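Local coordinates for putative cytoplasmic protein (Salmonella typhimurium, PDB 2GK3) that is of unknown function but assembles as a hexamer and probably carries a fold related to class I glutamine amidotransferases, at residues 25-29 with 30-34; 137-140 with 141-144. All coordinates share one frame; numbering follows the deposited sequence.

Contact 1. Residues 25-29 with 30-34; sequences IHSKG and YDSFT
The carbonyl oxygen of Lys28 has two partners, a water and, more weakly, Asp31 N; water 1 donates to Lys28 O at 2.6 Å and reaches on to Asp31 OD2. A firmer bond, Lys28 N to Asp31 O at 2.6 Å, spans the type II' turn from Lys28 to Asp31, with Gly29 supplying the positive phi. Before and after it the strands run antiparallel, and His26 N meets Phe33 O at 2.8 Å in a nearly straight bond.

On the face carrying His26 and Phe33 the two rings form an offset stack, centroids 4.3 Å apart and planes only 4° from parallel. Phe33 CG sits between its own backbone N and carbonyl carbon (chi1 75°), which swings the ring back across the hairpin under the imidazole; His26 CB lies over its face too. The extended Lys28 chain brings NZ to the ring's rim, 3.4 Å from Phe33 CE2. His26 NE2 is tied to Ser35 OG.

The other face pairs Ser27 OG with Ser32 OG at 3.1 Å, and Ser27 OG also bonds Ser36 OG of a third subunit. Asp31 OD1 accepts from Asn89 ND2 of a second subunit, so the hairpin's polar groups serve both its own turn and the hexamer.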
ATOM      1  N   ILE E  25       2.925  -4.788   4.853  1.00 28.84           N
ATOM      2  CA  ILE E  25       1.551  -4.996   5.193  1.00 28.78           C
ATOM      3  C   ILE E  25       1.394  -6.493   5.495  1.00 29.68           C
ATOM      4  O   ILE E  25       1.562  -7.334   4.598  1.00 29.43           O
ATOM      5  CB  ILE E  25       0.627  -4.558   4.025  1.00 28.70           C
ATOM      6  CG1 ILE E  25       0.812  -3.044   3.712  1.00 28.62           C
ATOM      7  CG2 ILE E  25      -0.825  -4.931   4.306  1.00 26.98           C
ATOM      8  CD1 ILE E  25       0.211  -2.573   2.356  1.00 28.30           C
ATOM      9  N   HIS E  26       1.088  -6.819   6.756  1.00 29.71           N
ATOM     10  CA  HIS E  26       0.948  -8.217   7.191  1.00 30.58           C
ATOM     11  C   HIS E  26      -0.521  -8.569   7.249  1.00 30.50           C
ATOM     12  O   HIS E  26      -1.173  -8.220   8.220  1.00 30.97           O
ATOM     13  CB  HIS E  26       1.526  -8.457   8.598  1.00 30.21           C
ATOM     14  CG  HIS E  26       2.921  -7.948   8.811  1.00 30.84           C
ATOM     15  ND1 HIS E  26       3.998  -8.789   9.016  1.00 31.27           N
ATOM     16  CD2 HIS E  26       3.401  -6.688   8.940  1.00 30.65           C
ATOM     17  CE1 HIS E  26       5.081  -8.068   9.238  1.00 30.04           C
ATOM     18  NE2 HIS E  26       4.748  -6.791   9.190  1.00 29.61           N
ATOM     19  N   SER E  27      -1.035  -9.255   6.236  1.00 30.87           N
ATOM     20  CA  SER E  27      -2.454  -9.634   6.212  1.00 32.14           C
ATOM     21  C   SER E  27      -2.731 -10.955   6.937  1.00 32.28           C
ATOM     22  O   SER E  27      -2.195 -12.001   6.566  1.00 32.56           O
ATOM     23  CB  SER E  27      -2.981  -9.701   4.773  1.00 32.27           C
ATOM     24  OG  SER E  27      -3.020  -8.425   4.157  1.00 32.82           O
ATOM     25  N   LYS E  28      -3.567 -10.900   7.974  1.00 32.89           N
ATOM     26  CA  LYS E  28      -3.968 -12.103   8.725  1.00 32.76           C
ATOM     27  C   LYS E  28      -5.473 -12.331   8.624  1.00 32.48           C
ATOM     28  O   LYS E  28      -6.243 -11.858   9.462  1.00 33.16           O
ATOM     29  CB  LYS E  28      -3.525 -12.007  10.184  1.00 32.41           C
ATOM     30  CG  LYS E  28      -2.035 -11.872  10.338  1.00 34.76           C
ATOM     31  CD  LYS E  28      -1.593 -11.944  11.792  1.00 36.69           C
ATOM     32  CE  LYS E  28      -0.088 -12.116  11.903  1.00 38.04           C
ATOM     33  NZ  LYS E  28       0.410 -11.650  13.243  1.00 40.97           N
ATOM     34  N   GLY E  29      -5.895 -13.061   7.601  1.00 31.96           N
ATOM     35  CA  GLY E  29      -7.311 -13.192   7.308  1.00 31.50           C
ATOM     36  C   GLY E  29      -7.873 -11.873   6.788  1.00 31.52           C
ATOM     37  O   GLY E  29      -7.368 -11.304   5.819  1.00 31.59           O
ATOM     38  N   TYR E  30      -8.932 -11.405   7.430  1.00 31.40           N
ATOM     39  CA  TYR E  30      -9.529 -10.114   7.138  1.00 31.14           C
ATOM     40  C   TYR E  30      -8.582  -8.930   7.444  1.00 31.10           C
ATOM     41  O   TYR E  30      -8.542  -7.955   6.677  1.00 30.86           O
ATOM     42  CB  TYR E  30     -10.825  -9.976   7.947  1.00 31.35           C
ATOM     43  CG  TYR E  30     -11.580  -8.703   7.654  1.00 32.87           C
ATOM     44  CD1 TYR E  30     -12.577  -8.680   6.688  1.00 32.43           C
ATOM     45  CD2 TYR E  30     -11.274  -7.503   8.339  1.00 32.62           C
ATOM     46  CE1 TYR E  30     -13.259  -7.501   6.408  1.00 34.45           C
ATOM     47  CE2 TYR E  30     -11.941  -6.328   8.066  1.00 31.92           C
ATOM     48  CZ  TYR E  30     -12.929  -6.334   7.102  1.00 33.55           C
ATOM     49  OH  TYR E  30     -13.621  -5.187   6.837  1.00 34.84           O
ATOM     50  N   ASP E  31      -7.830  -9.030   8.547  1.00 30.35           N
ATOM     51  CA  ASP E  31      -7.097  -7.894   9.126  1.00 30.42           C
ATOM     52  C   ASP E  31      -5.681  -7.777   8.653  1.00 30.25           C
ATOM     53  O   ASP E  31      -5.079  -8.750   8.213  1.00 30.41           O
ATOM     54  CB  ASP E  31      -7.025  -7.993  10.660  1.00 30.31           C
ATOM     55  CG  ASP E  31      -8.379  -8.114  11.308  1.00 30.21           C
ATOM     56  OD1 ASP E  31      -9.234  -7.197  11.141  1.00 28.95           O
ATOM     57  OD2 ASP E  31      -8.582  -9.144  11.988  1.00 29.36           O
ATOM     58  N   SER E  32      -5.132  -6.577   8.795  1.00 30.48           N
ATOM     59  CA  SER E  32      -3.715  -6.347   8.542  1.00 30.93           C
ATOM     60  C   SER E  32      -3.156  -5.408   9.584  1.00 31.08           C
ATOM     61  O   SER E  32      -3.827  -4.467  10.006  1.00 31.57           O
ATOM     62  CB  SER E  32      -3.474  -5.744   7.152  1.00 30.47           C
ATOM     63  OG  SER E  32      -4.288  -6.363   6.172  1.00 33.21           O
ATOM     64  N   PHE E  33      -1.925  -5.666  10.003  1.00 30.96           N
ATOM     65  CA  PHE E  33      -1.160  -4.655  10.686  1.00 30.78           C
ATOM     66  C   PHE E  33       0.059  -4.370   9.826  1.00 31.24           C
ATOM     67  O   PHE E  33       0.410  -5.162   8.952  1.00 31.18           O
ATOM     68  CB  PHE E  33      -0.804  -5.085  12.123  1.00 30.24           C
ATOM     69  CG  PHE E  33       0.288  -6.106  12.213  1.00 28.79           C
ATOM     70  CD1 PHE E  33       1.604  -5.706  12.416  1.00 27.49           C
ATOM     71  CD2 PHE E  33      -0.002  -7.474  12.127  1.00 25.73           C
ATOM     72  CE1 PHE E  33       2.636  -6.647  12.488  1.00 27.81           C
ATOM     73  CE2 PHE E  33       1.017  -8.423  12.210  1.00 24.09           C
ATOM     74  CZ  PHE E  33       2.337  -8.007  12.389  1.00 27.63           C
ATOM     75  N   THR E  34       0.699  -3.229  10.060  1.00 31.64           N
ATOM     76  CA  THR E  34       1.845  -2.830   9.244  1.00 31.21           C
ATOM     77  C   THR E  34       3.088  -2.658  10.097  1.00 31.25           C
ATOM     78  O   THR E  34       2.995  -2.318  11.264  1.00 31.88           O
ATOM     79  CB  THR E  34       1.545  -1.536   8.457  1.00 31.10           C
ATOM     80  OG1 THR E  34       1.478  -0.442   9.362  1.00 32.04           O
ATOM     81  CG2 THR E  34       0.220  -1.630   7.719  1.00 28.48           C
TER
HETATM   82  O   HOH W   1      -7.519 -11.527  11.655  1.00 27.87           O

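Contact 2. Residues 137-140 with 141-144; sequences ANYK and NTVL
Thr142 turns back onto Tyr139 and can be followed atom by atom. Its CB stands 3.5 Å from Tyr139 O. From there the two branches part: CG2 packs against the carbonyl oxygen of Asn138, with Thr142 CG2 and Asn138 O 3.4 Å apart, whereas OG1, set between the backbone N and the carbonyl carbon (chi1 71°), donates to Tyr139 O in a short bond of 2.6 Å. Thr142 N reaches that same oxygen from the same face of its carbonyl plane, well above the plane, so one residue holds Tyr139 O twice. OG1 also accepts from Leu144 N, which fixes the rotation of the hydroxyl group between a donor and an acceptor.

Beside this, Asn141 ND2 gives a nearly straight bond to Asn138 OD1 (3.0 Å, 167° at the hydrogen). The acceptor lies close to the amide plane of Asn141, although the two amide planes are turned 50° apart. Asn141 N binds Asn138 O as well, joining this pair through backbone and side chain alike.

Tyr139 and Leu144 lie side by side, CE2 of the tyrosine 3.8 Å from Leu144 CD2; both pack on Ile83 of strand 80-84, and Tyr139 OH bonds Ile86 O. In the chain, 3-10 geometry begins at Tyr139, and the Thr142 hydroxyl then closes an ST turn with Leu144.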
ATOM      1  N   ALA E 137      14.700   1.451 -12.916  1.00 24.51           N
ATOM      2  CA  ALA E 137      15.910   2.272 -12.778  1.00 24.99           C
ATOM      3  C   ALA E 137      16.016   3.172 -13.989  1.00 25.40           C
ATOM      4  O   ALA E 137      16.435   4.329 -13.866  1.00 25.23           O
ATOM      5  CB  ALA E 137      17.154   1.421 -12.630  1.00 24.49           C
ATOM      6  N   ASN E 138      15.613   2.619 -15.150  1.00 25.55           N
ATOM      7  CA  ASN E 138      15.336   3.385 -16.358  1.00 24.94           C
ATOM      8  C   ASN E 138      16.488   4.246 -16.918  1.00 25.04           C
ATOM      9  O   ASN E 138      16.238   5.201 -17.649  1.00 25.02           O
ATOM     10  CB  ASN E 138      14.111   4.280 -16.114  1.00 25.05           C
ATOM     11  CG  ASN E 138      13.543   4.849 -17.401  1.00 24.88           C
ATOM     12  OD1 ASN E 138      13.344   4.119 -18.382  1.00 26.15           O
ATOM     13  ND2 ASN E 138      13.284   6.144 -17.410  1.00 20.71           N
ATOM     14  N   TYR E 139      17.730   3.894 -16.605  1.00 24.94           N
ATOM     15  CA  TYR E 139      18.867   4.736 -16.937  1.00 25.34           C
ATOM     16  C   TYR E 139      19.116   4.937 -18.433  1.00 26.16           C
ATOM     17  O   TYR E 139      19.724   5.943 -18.830  1.00 26.78           O
ATOM     18  CB  TYR E 139      20.129   4.234 -16.231  1.00 24.86           C
ATOM     19  CG  TYR E 139      20.233   4.737 -14.805  1.00 24.47           C
ATOM     20  CD1 TYR E 139      19.890   3.920 -13.712  1.00 23.77           C
ATOM     21  CD2 TYR E 139      20.665   6.038 -14.545  1.00 22.75           C
ATOM     22  CE1 TYR E 139      20.004   4.394 -12.392  1.00 22.53           C
ATOM     23  CE2 TYR E 139      20.742   6.525 -13.252  1.00 24.11           C
ATOM     24  CZ  TYR E 139      20.420   5.709 -12.179  1.00 23.62           C
ATOM     25  OH  TYR E 139      20.524   6.249 -10.900  1.00 24.76           O
ATOM     26  N   LYS E 140      18.622   4.006 -19.257  1.00 26.37           N
ATOM     27  CA  LYS E 140      18.857   4.031 -20.711  1.00 26.47           C
ATOM     28  C   LYS E 140      18.156   5.213 -21.379  1.00 26.58           C
ATOM     29  O   LYS E 140      18.610   5.719 -22.401  1.00 26.80           O
ATOM     30  CB  LYS E 140      18.392   2.732 -21.346  1.00 25.53           C
ATOM     31  CG  LYS E 140      18.618   2.715 -22.833  1.00 27.17           C
ATOM     32  CD  LYS E 140      18.329   1.372 -23.463  1.00 27.58           C
ATOM     33  CE  LYS E 140      19.073   1.287 -24.801  1.00 27.34           C
ATOM     34  NZ  LYS E 140      18.846  -0.005 -25.467  1.00 26.77           N
ATOM     35  N   ASN E 141      17.051   5.634 -20.775  1.00 26.85           N
ATOM     36  CA  ASN E 141      16.226   6.705 -21.265  1.00 27.27           C
ATOM     37  C   ASN E 141      16.550   8.033 -20.580  1.00 27.57           C
ATOM     38  O   ASN E 141      15.727   8.949 -20.552  1.00 28.54           O
ATOM     39  CB  ASN E 141      14.772   6.297 -21.095  1.00 27.05           C
ATOM     40  CG  ASN E 141      14.434   5.057 -21.919  1.00 28.19           C
ATOM     41  OD1 ASN E 141      14.793   4.982 -23.101  1.00 28.94           O
ATOM     42  ND2 ASN E 141      13.778   4.068 -21.300  1.00 26.78           N
ATOM     43  N   THR E 142      17.772   8.139 -20.062  1.00 27.62           N
ATOM     44  CA  THR E 142      18.234   9.351 -19.377  1.00 27.30           C
ATOM     45  C   THR E 142      19.518   9.852 -20.001  1.00 28.15           C
ATOM     46  O   THR E 142      20.198   9.112 -20.725  1.00 28.69           O
ATOM     47  CB  THR E 142      18.521   9.103 -17.861  1.00 27.43           C
ATOM     48  OG1 THR E 142      19.706   8.309 -17.716  1.00 25.10           O
ATOM     49  CG2 THR E 142      17.334   8.423 -17.147  1.00 24.15           C
ATOM     50  N   VAL E 143      19.873  11.101 -19.698  1.00 28.61           N
ATOM     51  CA  VAL E 143      21.101  11.721 -20.231  1.00 28.00           C
ATOM     52  C   VAL E 143      22.392  11.072 -19.713  1.00 28.51           C
ATOM     53  O   VAL E 143      23.501  11.427 -20.145  1.00 28.59           O
ATOM     54  CB  VAL E 143      21.101  13.239 -20.012  1.00 28.16           C
ATOM     55  CG1 VAL E 143      19.950  13.883 -20.841  1.00 27.87           C
ATOM     56  CG2 VAL E 143      20.941  13.580 -18.541  1.00 28.66           C
ATOM     57  N   LEU E 144      22.251  10.105 -18.807  1.00 27.81           N
ATOM     58  CA  LEU E 144      23.410   9.401 -18.265  1.00 27.39           C
ATOM     59  C   LEU E 144      23.838   8.174 -19.100  1.00 27.04           C
ATOM     60  O   LEU E 144      24.968   7.717 -18.983  1.00 26.90           O
ATOM     61  CB  LEU E 144      23.140   8.972 -16.803  1.00 27.06           C
ATOM     62  CG  LEU E 144      24.354   8.791 -15.885  1.00 26.71           C
ATOM     63  CD1 LEU E 144      25.123  10.129 -15.698  1.00 28.84           C
ATOM     64  CD2 LEU E 144      23.965   8.186 -14.515  1.00 27.37           C
TER

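How the contacts relate
Contact 1 and contact 2 share no element, and their centres are about 37 Å apart. The centre of contact 1 is about 35 Å, and that of contact 2 about 13 Å, from the centre of the chain. Most residues of the 25-34 hairpin are nevertheless buried, because other subunits surround it; its ring stack and strand bonds, though within one chain, lie at the interface between subunits. Residues 137-144 are partly buried in the loop between strands 120-124 and 150-151, packed chiefly on their own chain. There a threonine hydroxyl binds a turn carbonyl and two asparagine amides bind each other, in place of regular strand pairing. Both contacts touch the fourth subunit.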